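PDB 6FTH: extracellular solute-binding protein, family 1 from Bifidobacterium longum subsp. infantis, which probably captures human milk oligosaccharides outside the cell and hands them to an ABC transporter for uptake. Local coordinates for residues A[460-465]-A[503-508]; A[240-245]-A[512-517]; A[228-233]-A[447-452]. All coordinates share one frame; numbering follows the deposited sequence.

Interaction 1. Residues A[460-465]-A[503-508]; sequences SNTLTN and LQENVK
Leu463 and Asn506 meet where the two helices come closest, their CA atoms 5.8 Å apart, and the Asn506 side chain can be followed outward from its root. Its CB lies 3.7 Å from Leu463 CD2. The next atom, Asn506 CG, makes the shortest contact, 3.4 Å from the same Leu463 CD2 methyl. The two side chains pass each other in opposite directions. With CG anti to its own carbonyl carbon (chi1 -78°), the amide is brought against that methyl. Asn506 OD1 approaches Leu463 CD2 and CA but takes its hydrogen bond from ND2 of Asn466, about one turn after Leu463 on the first helix; Asn506 ND2 ends 3.6 Å from Leu463 O. The segments belong to helices 457-484 and 503-518 and run in roughly opposite directions, 144° between the N-to-C directions of the short segments and 9.8 Å between their axes, in the all-helical C-terminal part of this solute-binding protein. Toward the surface, the Thr462 CG2 methyl rests against the Glu505 carboxylate, 3.6 Å from its CD, the side chains crossing at about a right angle. Glu505 OE1 also accepts from Asn466 ND2, while a water donates to Glu505 OE2 over 2.6 Å and bonds Thr462 OG1.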
loop_
_atom_site.group_PDB
_atom_site.type_symbol
_atom_site.label_atom_id
_atom_site.label_comp_id
_atom_site.label_asym_id
_atom_site.label_seq_id
_atom_site.Cartn_x
_atom_site.Cartn_y
_atom_site.Cartn_z
ATOM N N SER A 460 -18.044 -5.879 9.405
ATOM C CA SER A 460 -17.361 -4.731 8.812
ATOM C C SER A 460 -17.994 -3.421 9.251
ATOM O O SER A 460 -17.290 -2.469 9.599
ATOM C CB SER A 460 -17.371 -4.854 7.291
ATOM O OG SER A 460 -16.528 -5.903 6.868
ATOM N N ASN A 461 -19.325 -3.359 9.279
ATOM C CA ASN A 461 -19.984 -2.141 9.717
ATOM C C ASN A 461 -19.727 -1.870 11.199
ATOM O O ASN A 461 -19.503 -0.725 11.600
ATOM C CB ASN A 461 -21.480 -2.205 9.387
ATOM C CG ASN A 461 -21.742 -2.143 7.878
ATOM O OD1 ASN A 461 -20.958 -1.587 7.121
ATOM N ND2 ASN A 461 -22.851 -2.725 7.453
ATOM N N THR A 462 -19.723 -2.910 12.033
ATOM C CA THR A 462 -19.369 -2.694 13.432
ATOM C C THR A 462 -17.959 -2.142 13.559
ATOM O O THR A 462 -17.722 -1.174 14.288
ATOM C CB THR A 462 -19.482 -3.999 14.214
ATOM O OG1 THR A 462 -20.855 -4.428 14.205
ATOM C CG2 THR A 462 -19.011 -3.802 15.647
ATOM N N LEU A 463 -17.007 -2.773 12.873
ATOM C CA LEU A 463 -15.618 -2.315 12.923
ATOM C C LEU A 463 -15.505 -0.860 12.516
ATOM O O LEU A 463 -14.899 -0.055 13.226
ATOM C CB LEU A 463 -14.743 -3.175 12.020
ATOM C CG LEU A 463 -14.504 -4.611 12.490
ATOM C CD1 LEU A 463 -13.783 -5.345 11.399
ATOM C CD2 LEU A 463 -13.688 -4.662 13.782
ATOM N N THR A 464 -16.076 -0.508 11.367
ATOM C CA THR A 464 -15.929 0.848 10.849
ATOM C C THR A 464 -16.603 1.864 11.763
ATOM O O THR A 464 -16.054 2.946 12.021
ATOM C CB THR A 464 -16.499 0.918 9.429
ATOM O OG1 THR A 464 -17.888 0.621 9.455
ATOM C CG2 THR A 464 -15.822 -0.043 8.526
ATOM N N ASN A 465 -17.787 1.533 12.285
ATOM C CA ASN A 465 -18.472 2.448 13.189
ATOM C C ASN A 465 -17.642 2.688 14.444
ATOM O O ASN A 465 -17.431 3.833 14.857
ATOM C CB ASN A 465 -19.860 1.915 13.555
ATOM C CG ASN A 465 -20.865 3.041 13.890
ATOM O OD1 ASN A 465 -21.580 3.543 13.011
ATOM N ND2 ASN A 465 -20.913 3.441 15.157
ATOM N N LEU A 503 -13.228 -0.954 21.379
ATOM C CA LEU A 503 -11.965 -1.548 20.923
ATOM C C LEU A 503 -11.932 -3.054 21.136
ATOM O O LEU A 503 -11.493 -3.794 20.247
ATOM C CB LEU A 503 -10.774 -0.888 21.610
ATOM C CG LEU A 503 -9.406 -1.416 21.179
ATOM C CD1 LEU A 503 -9.224 -1.181 19.720
ATOM C CD2 LEU A 503 -8.294 -0.734 21.947
ATOM N N GLN A 504 -12.373 -3.528 22.305
ATOM C CA GLN A 504 -12.255 -4.961 22.591
ATOM C C GLN A 504 -13.238 -5.785 21.771
ATOM O O GLN A 504 -12.949 -6.950 21.454
ATOM C CB GLN A 504 -12.416 -5.244 24.079
ATOM C CG GLN A 504 -11.412 -4.572 24.946
ATOM C CD GLN A 504 -10.018 -4.827 24.473
ATOM O OE1 GLN A 504 -9.661 -5.958 24.144
ATOM N NE2 GLN A 504 -9.227 -3.770 24.382
ATOM N N GLU A 505 -14.386 -5.207 21.392
ATOM C CA GLU A 505 -15.259 -5.852 20.425
ATOM C C GLU A 505 -14.544 -5.997 19.089
ATOM O O GLU A 505 -14.613 -7.043 18.432
ATOM C CB GLU A 505 -16.545 -5.032 20.255
ATOM C CG GLU A 505 -17.514 -5.613 19.218
ATOM C CD GLU A 505 -18.803 -4.799 19.076
ATOM O OE1 GLU A 505 -18.756 -3.551 19.271
ATOM O OE2 GLU A 505 -19.851 -5.416 18.760
ATOM N N ASN A 506 -13.852 -4.940 18.667
ATOM C CA ASN A 506 -13.129 -4.993 17.404
ATOM C C ASN A 506 -12.023 -6.049 17.444
ATOM O O ASN A 506 -11.818 -6.773 16.467
ATOM C CB ASN A 506 -12.538 -3.608 17.088
ATOM C CG ASN A 506 -13.554 -2.634 16.534
ATOM O OD1 ASN A 506 -14.746 -2.837 16.640
ATOM N ND2 ASN A 506 -13.062 -1.582 15.887
ATOM N N VAL A 507 -11.284 -6.140 18.560
ATOM C CA VAL A 507 -10.268 -7.186 18.681
ATOM C C VAL A 507 -10.889 -8.563 18.487
ATOM O O VAL A 507 -10.369 -9.402 17.737
ATOM C CB VAL A 507 -9.534 -7.075 20.029
ATOM C CG1 VAL A 507 -8.646 -8.276 20.213
ATOM C CG2 VAL A 507 -8.727 -5.784 20.097
ATOM N N LYS A 508 -12.009 -8.816 19.162
ATOM C CA LYS A 508 -12.640 -10.123 19.073
ATOM C C LYS A 508 -13.159 -10.408 17.662
ATOM O O LYS A 508 -13.076 -11.549 17.186
ATOM C CB LYS A 508 -13.743 -10.200 20.127
ATOM C CG LYS A 508 -14.448 -11.542 20.232
ATOM C CD LYS A 508 -15.094 -11.800 21.640
ATOM C CE LYS A 508 -15.991 -10.684 22.024
ATOM N NZ LYS A 508 -16.753 -11.050 23.232
HETATM O O HOH W 1 -21.897 -4.802 17.258
#

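Interaction 2. Residues A[240-245]-A[512-517]; sequences GVVKSF and KWYDIY
Gly240, at a turn, and Val242, in the strand that follows, both lie against Tyr514 of a helix, with backbones well apart: Val242 CA and Tyr514 CA are 7.8 Å from each other, a gap bridged by side chains. The positive phi of Gly240 (78°) marks the tight connection between strands 235-238 and 241-244, a two-stranded antiparallel hairpin. The other segment, 512-517, is regular helix within 503-518.

Tyr514 points toward the hairpin, and with its CG anti to the backbone N (chi1 172°) the ring is carried toward the turn at Gly240. Val242 lays one methyl over a face of this ring in a CH-pi contact, CG2 standing 4.2 Å from the centroid and 28° off the ring normal. The methyl sits nearer the root of the ring, 3.8 Å from Tyr514 CG, and the two side chains slide past each other in opposite directions. At the far end the phenol oxygen reaches the turn, where Tyr514 OH is 3.3 Å from Gly240 CA. The Gly240 carbonyl approaches the ring obliquely, its O 3.4 Å from Tyr514 CE2.

No hydrogen bond joins the two segments directly, yet the polar atoms at the turn have partners close by. Tyr514 OH bonds to Val445 O, and Gly240 O accepts from both Gln511 NE2 and Lys519 NZ. These same two side chains also hold Asp515 OD1, Gln511 by a hydrogen bond and Lys519 by a salt bridge. Gln511 grips the strand as well, its OE1 accepting from Val242 N. The methyl-on-ring contact is thus accompanied by polar bonds to the hairpin backbone, and Gln511 of the helix and Lys519 just after it probably offset the partial negative charge of the turn's buried carbonyl.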
loop_
_atom_site.group_PDB
_atom_site.type_symbol
_atom_site.label_atom_id
_atom_site.label_comp_id
_atom_site.label_asym_id
_atom_site.label_seq_id
_atom_site.Cartn_x
_atom_site.Cartn_y
_atom_site.Cartn_z
ATOM N N GLY A 240 -0.679 -16.424 16.553
ATOM C CA GLY A 240 -2.064 -16.744 16.222
ATOM C C GLY A 240 -3.106 -16.016 17.044
ATOM O O GLY A 240 -4.296 -16.349 16.948
ATOM N N VAL A 241 -2.687 -15.029 17.833
ATOM C CA VAL A 241 -3.561 -14.267 18.722
ATOM C C VAL A 241 -3.604 -12.837 18.206
ATOM O O VAL A 241 -2.555 -12.188 18.066
ATOM C CB VAL A 241 -3.065 -14.312 20.175
ATOM C CG1 VAL A 241 -4.000 -13.558 21.101
ATOM C CG2 VAL A 241 -2.869 -15.767 20.644
ATOM N N VAL A 242 -4.808 -12.342 17.940
ATOM C CA VAL A 242 -5.002 -10.972 17.479
ATOM C C VAL A 242 -5.122 -10.046 18.676
ATOM O O VAL A 242 -5.830 -10.355 19.653
ATOM C CB VAL A 242 -6.250 -10.893 16.589
ATOM C CG1 VAL A 242 -6.581 -9.432 16.310
ATOM C CG2 VAL A 242 -6.021 -11.657 15.276
ATOM N N LYS A 243 -4.450 -8.900 18.596
ATOM C CA LYS A 243 -4.502 -7.866 19.612
ATOM C C LYS A 243 -4.569 -6.504 18.934
ATOM O O LYS A 243 -4.342 -6.370 17.731
ATOM C CB LYS A 243 -3.310 -7.970 20.564
ATOM C CG LYS A 243 -3.244 -9.335 21.254
ATOM C CD LYS A 243 -2.014 -9.482 22.076
ATOM C CE LYS A 243 -2.052 -10.796 22.845
ATOM N NZ LYS A 243 -0.869 -10.899 23.756
ATOM N N SER A 244 -4.893 -5.484 19.723
ATOM C CA SER A 244 -4.720 -4.110 19.273
ATOM C C SER A 244 -3.453 -3.524 19.861
ATOM O O SER A 244 -3.205 -3.630 21.060
ATOM C CB SER A 244 -5.897 -3.223 19.673
ATOM O OG SER A 244 -5.668 -1.865 19.261
ATOM N N PHE A 245 -2.651 -2.880 19.015
ATOM C CA PHE A 245 -1.497 -2.199 19.561
ATOM C C PHE A 245 -1.839 -0.836 20.144
ATOM O O PHE A 245 -0.983 -0.240 20.796
ATOM C CB PHE A 245 -0.332 -2.111 18.560
ATOM C CG PHE A 245 -0.637 -1.386 17.259
ATOM C CD1 PHE A 245 -0.765 -0.002 17.203
ATOM C CD2 PHE A 245 -0.672 -2.099 16.075
ATOM C CE1 PHE A 245 -0.994 0.639 16.000
ATOM C CE2 PHE A 245 -0.913 -1.465 14.853
ATOM C CZ PHE A 245 -1.047 -0.085 14.816
ATOM N N LYS A 512 -11.891 -13.495 15.320
ATOM C CA LYS A 512 -12.815 -14.460 14.730
ATOM C C LYS A 512 -12.536 -14.658 13.250
ATOM O O LYS A 512 -12.434 -15.790 12.775
ATOM C CB LYS A 512 -14.252 -13.983 14.936
ATOM C CG LYS A 512 -15.285 -14.920 14.320
ATOM C CD LYS A 512 -16.689 -14.470 14.582
ATOM C CE LYS A 512 -17.014 -13.248 13.789
ATOM N NZ LYS A 512 -18.448 -12.810 13.930
ATOM N N TRP A 513 -12.442 -13.571 12.493
ATOM C CA TRP A 513 -12.239 -13.723 11.050
ATOM C C TRP A 513 -10.834 -14.218 10.741
ATOM O O TRP A 513 -10.638 -15.023 9.824
ATOM C CB TRP A 513 -12.539 -12.415 10.337
ATOM C CG TRP A 513 -14.006 -12.143 10.357
ATOM C CD1 TRP A 513 -14.664 -11.240 11.139
ATOM C CD2 TRP A 513 -15.013 -12.872 9.649
ATOM N NE1 TRP A 513 -16.030 -11.346 10.944
ATOM C CE2 TRP A 513 -16.264 -12.350 10.045
ATOM C CE3 TRP A 513 -14.980 -13.922 8.723
ATOM C CZ2 TRP A 513 -17.470 -12.815 9.511
ATOM C CZ3 TRP A 513 -16.183 -14.388 8.199
ATOM C CH2 TRP A 513 -17.410 -13.833 8.601
ATOM N N TYR A 514 -9.847 -13.766 11.513
ATOM C CA TYR A 514 -8.511 -14.328 11.372
ATOM C C TYR A 514 -8.543 -15.845 11.538
ATOM O O TYR A 514 -7.936 -16.587 10.754
ATOM C CB TYR A 514 -7.612 -13.669 12.402
ATOM C CG TYR A 514 -6.250 -14.264 12.533
ATOM C CD1 TYR A 514 -5.191 -13.856 11.713
ATOM C CD2 TYR A 514 -6.001 -15.208 13.502
ATOM C CE1 TYR A 514 -3.916 -14.404 11.852
ATOM C CE2 TYR A 514 -4.740 -15.750 13.658
ATOM C CZ TYR A 514 -3.691 -15.344 12.832
ATOM O OH TYR A 514 -2.434 -15.915 13.006
ATOM N N ASP A 515 -9.248 -16.326 12.553
ATOM C CA ASP A 515 -9.346 -17.769 12.785
ATOM C C ASP A 515 -10.059 -18.468 11.627
ATOM O O ASP A 515 -9.603 -19.507 11.142
ATOM C CB ASP A 515 -10.071 -18.037 14.107
ATOM C CG ASP A 515 -9.252 -17.673 15.319
ATOM O OD1 ASP A 515 -8.031 -17.450 15.191
ATOM O OD2 ASP A 515 -9.833 -17.613 16.415
ATOM N N ILE A 516 -11.184 -17.912 11.173
ATOM C CA ILE A 516 -11.937 -18.513 10.063
ATOM C C ILE A 516 -11.037 -18.690 8.844
ATOM O O ILE A 516 -11.039 -19.747 8.195
ATOM C CB ILE A 516 -13.174 -17.658 9.736
ATOM C CG1 ILE A 516 -14.243 -17.832 10.828
ATOM C CG2 ILE A 516 -13.737 -18.002 8.358
ATOM C CD1 ILE A 516 -15.401 -16.840 10.729
ATOM N N TYR A 517 -10.248 -17.656 8.520
ATOM C CA TYR A 517 -9.445 -17.669 7.293
ATOM C C TYR A 517 -8.144 -18.459 7.433
ATOM O O TYR A 517 -7.628 -18.966 6.433
ATOM C CB TYR A 517 -9.108 -16.238 6.874
ATOM C CG TYR A 517 -10.134 -15.552 6.019
ATOM C CD1 TYR A 517 -11.160 -14.795 6.576
ATOM C CD2 TYR A 517 -10.045 -15.614 4.628
ATOM C CE1 TYR A 517 -12.080 -14.142 5.764
ATOM C CE2 TYR A 517 -10.960 -14.972 3.822
ATOM C CZ TYR A 517 -11.968 -14.231 4.387
ATOM O OH TYR A 517 -12.854 -13.588 3.543
#

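Interaction 3. Residues A[228-233]-A[447-452]; sequences KGASPT and DYIPDY
Ala230 and Ile449 form the close-packed half of this contact, and Lys228 and Asp451 the watery half. On the packed side the Ala230 methyl meets the tip of Ile449, CB to CD1 3.9 Å, both residues buried and both side chains leaving the backbone toward the opposite segment. Ile449 reaches across because its CG1 stands anti to the carbonyl carbon (chi1 -59°) and its CD1 extends the chain further. Ala230 O is gripped by two donors from the 3-10 segment 231-233: it accepts from Thr233 N and, from the same face of the carbonyl plane, from Thr233 OG1 at 2.8 Å.

The other half is held mainly through solvent. Lys228 bends at its last torsion (chi4 -72°) and crosses the Asp451 side chain at about a right angle, bringing CE to 3.7 Å from Asp451 OD2. The salt bridge from Lys228 NZ to that oxygen is long, 3.9 Å, and a water spans it, accepting from Lys228 NZ and lying within hydrogen-bonding distance of Asp451 OD2. The second carboxylate oxygen is occupied from within its own segment: Tyr448 OH donates to the syn lone pair of Asp451 OD1 over 2.9 Å, which helps to hold the carboxylate as it is turned. A second water bridges Lys228 O and Tyr448 OH. A third takes the Ala230 N-H at 2.9 Å and gives only a weak bond to Pro450 O.

Both segments are loops, one leading into strand 235-238 and the other into helix 457-484. Helix 503-518 touches both, with Trp510 on Ala230 and Tyr514 on Pro450, while Phe235 and Ala237 of strand 235-238 lie against Ile449 and Leu129 of helix 124-130 reaches Asp451.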
loop_
_atom_site.group_PDB
_atom_site.type_symbol
_atom_site.label_atom_id
_atom_site.label_comp_id
_atom_site.label_asym_id
_atom_site.label_seq_id
_atom_site.Cartn_x
_atom_site.Cartn_y
_atom_site.Cartn_z
ATOM N N LYS A 228 -2.081 -1.954 3.639
ATOM C CA LYS A 228 -3.512 -2.262 3.553
ATOM C C LYS A 228 -3.877 -3.279 4.631
ATOM O O LYS A 228 -3.026 -4.019 5.132
ATOM C CB LYS A 228 -3.904 -2.816 2.178
ATOM C CG LYS A 228 -3.094 -4.021 1.701
ATOM C CD LYS A 228 -3.516 -4.459 0.289
ATOM C CE LYS A 228 -2.763 -5.696 -0.211
ATOM N NZ LYS A 228 -1.336 -5.434 -0.563
ATOM N N GLY A 229 -5.156 -3.304 4.975
ATOM C CA GLY A 229 -5.703 -4.338 5.839
ATOM C C GLY A 229 -6.013 -3.870 7.247
ATOM O O GLY A 229 -6.319 -2.698 7.490
ATOM N N ALA A 230 -5.906 -4.790 8.206
ATOM C CA ALA A 230 -6.295 -4.486 9.582
ATOM C C ALA A 230 -5.263 -3.631 10.311
ATOM O O ALA A 230 -5.600 -2.872 11.231
ATOM C CB ALA A 230 -6.474 -5.793 10.366
ATOM N N SER A 231 -3.996 -3.762 9.944
ATOM C CA SER A 231 -2.950 -3.051 10.671
ATOM C C SER A 231 -3.105 -1.534 10.654
ATOM O O SER A 231 -2.934 -0.910 11.717
ATOM C CB SER A 231 -1.568 -3.491 10.170
ATOM O OG SER A 231 -0.546 -2.841 10.874
ATOM N N PRO A 232 -3.468 -0.891 9.545
ATOM C CA PRO A 232 -3.680 0.561 9.602
ATOM C C PRO A 232 -4.748 1.005 10.570
ATOM O O PRO A 232 -4.789 2.195 10.894
ATOM C CB PRO A 232 -4.060 0.915 8.161
ATOM C CG PRO A 232 -3.369 -0.106 7.348
ATOM C CD PRO A 232 -3.451 -1.370 8.158
ATOM N N THR A 233 -5.614 0.115 11.043
ATOM C CA THR A 233 -6.625 0.483 12.022
ATOM C C THR A 233 -6.262 0.087 13.444
ATOM O O THR A 233 -7.073 0.283 14.355
ATOM C CB THR A 233 -8.007 -0.070 11.634
ATOM O OG1 THR A 233 -8.026 -1.501 11.659
ATOM C CG2 THR A 233 -8.389 0.403 10.231
ATOM N N ASP A 447 1.960 -14.325 12.841
ATOM C CA ASP A 447 2.422 -13.063 13.413
ATOM C C ASP A 447 2.009 -11.863 12.559
ATOM O O ASP A 447 2.615 -10.788 12.667
ATOM C CB ASP A 447 3.946 -13.067 13.600
ATOM C CG ASP A 447 4.448 -14.221 14.440
ATOM O OD1 ASP A 447 3.758 -14.610 15.394
ATOM O OD2 ASP A 447 5.564 -14.715 14.164
ATOM N N TYR A 448 1.002 -12.044 11.713
ATOM C CA TYR A 448 0.555 -11.027 10.768
ATOM C C TYR A 448 -0.860 -11.405 10.374
ATOM O O TYR A 448 -1.102 -12.563 10.012
ATOM C CB TYR A 448 1.468 -11.048 9.522
ATOM C CG TYR A 448 1.159 -10.010 8.462
ATOM C CD1 TYR A 448 1.718 -8.759 8.533
ATOM C CD2 TYR A 448 0.335 -10.307 7.377
ATOM C CE1 TYR A 448 1.445 -7.804 7.561
ATOM C CE2 TYR A 448 0.085 -9.367 6.394
ATOM C CZ TYR A 448 0.639 -8.127 6.518
ATOM O OH TYR A 448 0.356 -7.177 5.554
ATOM N N ILE A 449 -1.797 -10.466 10.455
ATOM C CA ILE A 449 -3.157 -10.707 9.984
ATOM C C ILE A 449 -3.142 -10.681 8.462
ATOM O O ILE A 449 -2.903 -9.613 7.884
ATOM C CB ILE A 449 -4.122 -9.656 10.541
ATOM C CG1 ILE A 449 -4.106 -9.673 12.078
ATOM C CG2 ILE A 449 -5.510 -9.889 9.971
ATOM C CD1 ILE A 449 -4.747 -8.432 12.670
ATOM N N PRO A 450 -3.337 -11.808 7.777
ATOM C CA PRO A 450 -3.181 -11.799 6.315
ATOM C C PRO A 450 -4.126 -10.835 5.620
ATOM O O PRO A 450 -5.248 -10.552 6.077
ATOM C CB PRO A 450 -3.447 -13.258 5.911
ATOM C CG PRO A 450 -3.031 -14.041 7.111
ATOM C CD PRO A 450 -3.504 -13.184 8.281
ATOM N N ASP A 451 -3.642 -10.324 4.485
ATOM C CA ASP A 451 -4.361 -9.303 3.757
ATOM C C ASP A 451 -5.740 -9.778 3.307
ATOM O O ASP A 451 -6.619 -8.942 3.076
ATOM C CB ASP A 451 -3.529 -8.912 2.535
ATOM C CG ASP A 451 -2.161 -8.367 2.894
ATOM O OD1 ASP A 451 -1.970 -7.954 4.059
ATOM O OD2 ASP A 451 -1.271 -8.338 1.991
ATOM N N TYR A 452 -5.946 -11.084 3.178
ATOM C CA TYR A 452 -7.201 -11.644 2.691
ATOM C C TYR A 452 -8.255 -11.854 3.782
ATOM O O TYR A 452 -9.354 -12.328 3.473
ATOM C CB TYR A 452 -6.937 -12.956 1.948
ATOM C CG TYR A 452 -6.031 -13.955 2.637
ATOM C CD1 TYR A 452 -6.516 -14.766 3.653
ATOM C CD2 TYR A 452 -4.712 -14.117 2.248
ATOM C CE1 TYR A 452 -5.725 -15.682 4.267
ATOM C CE2 TYR A 452 -3.896 -15.043 2.879
ATOM C CZ TYR A 452 -4.411 -15.827 3.881
ATOM O OH TYR A 452 -3.622 -16.758 4.546
HETATM O O HOH W 2 -0.041 -5.964 2.010
HETATM O O HOH W 3 -0.496 -4.564 4.234
HETATM O O HOH W 4 -5.944 -7.503 7.131
#

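How the interactions relate
The three contacts lie close together around the C-terminal helix 503-518, with centres 10 to 14 Å apart. Interactions 1 and 2 use successive parts of that helix and touch where Val507 meets the strand 241-244. Interaction 3 does not use the helix as a segment, yet it touches interaction 2, with Tyr514 CE1 3.8 Å from Pro450 CD; from interaction 1 it stays about 6 Å away at the nearest atoms. Along the chain, both segments of interaction 1 fall between 240-245 and 512-517; interactions 2 and 3 interleave, whereas interaction 3 closes before interaction 1 opens. The last helix thus brings residues 228-245 together with 447-465 in this binding protein.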